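Local structure of nuclear protein localization protein 4 homolog (Drosophila melanogaster, 4RV0) at residues Leu11-Ser16 against Ile20-Ile25. The protein probably binds ubiquitin and may belong to a complex needed to export misfolded proteins from the ER for proteasomal degradation. Sequence-based numbering, arbitrary orientation.
Sequences LIRVQS and IKRIEI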
# COMPACT_ATOMS: atom_id res chain seq x y z
N LEU B 11 8.15 -15.89 -1.80
CA LEU B 11 6.97 -15.17 -1.35
C LEU B 11 6.17 -14.69 -2.54
O LEU B 11 6.70 -13.98 -3.42
CB LEU B 11 7.36 -13.97 -0.46
CG LEU B 11 6.23 -12.94 -0.35
CD1 LEU B 11 5.07 -13.50 0.43
CD2 LEU B 11 6.69 -11.65 0.29
N ILE B 12 4.90 -15.06 -2.58
CA ILE B 12 3.97 -14.51 -3.57
C ILE B 12 2.93 -13.69 -2.84
O ILE B 12 2.29 -14.18 -1.89
CB ILE B 12 3.27 -15.60 -4.40
CG1 ILE B 12 4.30 -16.41 -5.20
CG2 ILE B 12 2.25 -14.96 -5.33
CD1 ILE B 12 5.16 -15.57 -6.14
N ARG B 13 2.74 -12.45 -3.29
CA ARG B 13 1.78 -11.56 -2.64
C ARG B 13 0.49 -11.53 -3.43
O ARG B 13 0.48 -11.33 -4.64
CB ARG B 13 2.35 -10.15 -2.51
CG ARG B 13 3.65 -10.09 -1.73
CD ARG B 13 4.67 -9.22 -2.49
NE ARG B 13 4.39 -7.81 -2.29
CZ ARG B 13 4.62 -6.83 -3.15
NH1 ARG B 13 5.18 -7.05 -4.34
NH2 ARG B 13 4.30 -5.59 -2.80
N VAL B 14 -0.62 -11.74 -2.73
CA VAL B 14 -1.91 -11.75 -3.38
C VAL B 14 -2.74 -10.55 -2.97
O VAL B 14 -3.17 -10.47 -1.82
CB VAL B 14 -2.70 -13.02 -3.05
CG1 VAL B 14 -4.05 -12.99 -3.78
CG2 VAL B 14 -1.89 -14.26 -3.39
N GLN B 15 -2.95 -9.64 -3.91
CA GLN B 15 -3.80 -8.48 -3.69
C GLN B 15 -5.27 -8.81 -3.93
O GLN B 15 -5.64 -9.30 -4.99
CB GLN B 15 -3.37 -7.33 -4.59
CG GLN B 15 -4.25 -6.06 -4.52
CD GLN B 15 -4.02 -5.22 -3.27
OE1 GLN B 15 -3.06 -4.46 -3.20
NE2 GLN B 15 -4.91 -5.36 -2.29
N SER B 16 -6.09 -8.62 -2.90
CA SER B 16 -7.53 -8.71 -3.06
C SER B 16 -8.18 -7.47 -2.41
O SER B 16 -7.47 -6.59 -1.91
CB SER B 16 -8.05 -10.00 -2.43
OG SER B 16 -8.01 -9.93 -1.02
N ILE B 20 -3.47 -7.46 1.30
CA ILE B 20 -2.38 -8.15 0.63
C ILE B 20 -1.91 -9.36 1.43
O ILE B 20 -1.21 -9.21 2.45
CB ILE B 20 -1.19 -7.19 0.36
CG1 ILE B 20 -1.63 -6.06 -0.57
CG2 ILE B 20 -0.02 -7.93 -0.26
CD1 ILE B 20 -0.56 -4.98 -0.74
N LYS B 21 -2.25 -10.54 0.93
CA LYS B 21 -1.96 -11.79 1.63
C LYS B 21 -0.65 -12.36 1.14
O LYS B 21 -0.44 -12.49 -0.07
CB LYS B 21 -3.10 -12.80 1.41
CG LYS B 21 -2.82 -14.24 1.91
CD LYS B 21 -2.69 -14.31 3.41
CE LYS B 21 -4.03 -14.03 4.11
NZ LYS B 21 -3.84 -14.03 5.61
N ARG B 22 0.23 -12.67 2.08
CA ARG B 22 1.53 -13.23 1.75
C ARG B 22 1.48 -14.75 1.71
O ARG B 22 1.11 -15.40 2.69
CB ARG B 22 2.60 -12.76 2.73
CG ARG B 22 2.97 -11.30 2.53
CD ARG B 22 4.23 -10.91 3.29
NE ARG B 22 4.62 -9.55 2.92
CZ ARG B 22 5.78 -9.00 3.22
NH1 ARG B 22 6.70 -9.67 3.91
NH2 ARG B 22 6.03 -7.76 2.81
N ILE B 23 1.86 -15.32 0.56
CA ILE B 23 1.91 -16.76 0.40
C ILE B 23 3.35 -17.22 0.23
O ILE B 23 4.01 -16.82 -0.74
CB ILE B 23 1.15 -17.22 -0.85
CG1 ILE B 23 -0.32 -16.74 -0.83
CG2 ILE B 23 1.27 -18.76 -1.01
CD1 ILE B 23 -1.16 -17.33 0.30
N GLU B 24 3.83 -18.07 1.14
CA GLU B 24 5.14 -18.68 0.98
C GLU B 24 4.97 -20.03 0.31
O GLU B 24 4.20 -20.88 0.78
CB GLU B 24 5.87 -18.82 2.32
CG GLU B 24 6.15 -17.48 3.00
CD GLU B 24 6.83 -17.63 4.35
OE1 GLU B 24 6.88 -18.77 4.88
OE2 GLU B 24 7.30 -16.61 4.89
N ILE B 25 5.68 -20.23 -0.80
CA ILE B 25 5.50 -21.41 -1.63
C ILE B 25 6.79 -21.76 -2.37
O ILE B 25 7.56 -20.88 -2.76
CB ILE B 25 4.30 -21.22 -2.59
CG1 ILE B 25 4.04 -22.49 -3.40
CG2 ILE B 25 4.51 -20.02 -3.51
CD1 ILE B 25 2.77 -22.41 -4.22
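L11 and R22 meet through torsions that lay both leucine methyls along the arginine chain: L11 places CG anti to its own nitrogen (chi1 161°) and turns at chi2 (68°), whereas R22 sets CG anti to the carbonyl carbon and runs extended to NE. L11 CD1 touches R22 CB at 3.5 Å, and CD2 lies over one guanidinium face, toward its rim. The two strands form the N-terminal beta hairpin of the ubiquitin-like domain of Npl4, with 20-25 outermost within this chain, where the I20 backbone bonds to the chain of another protein. Two hydrogen-bonded pairs, I12 with I23 and V14 with K21, hold them; the bond from I12 N to I23 O, 2.7 Å, is almost straight. On the face toward helix 31-41, V14 CG2 packs on I23 CG1 at 3.9 Å, while I23 also reaches L34 and I12 CG1 meets I25 CG2. The opposite face carries L11, R13, Q15, I20 and R22; all but I20 pack on aromatic side chains of the other protein, and R13 and R22 each form a salt bridge with an acidic side chain there. R13 NH1 also bonds to G74 O. At the turn end, Q15 bends at chi2 (76°), its amide against I20. An alanine here is likely to leave I20 without this cover and S16 O without its side-chain donor. That donor, Q15 NE2, reaches S16 O at 2.9 Å, with S16 O close to the plane of the Q15 amide, while Q15 OE1 lies 3.4 Å from I20 CG1.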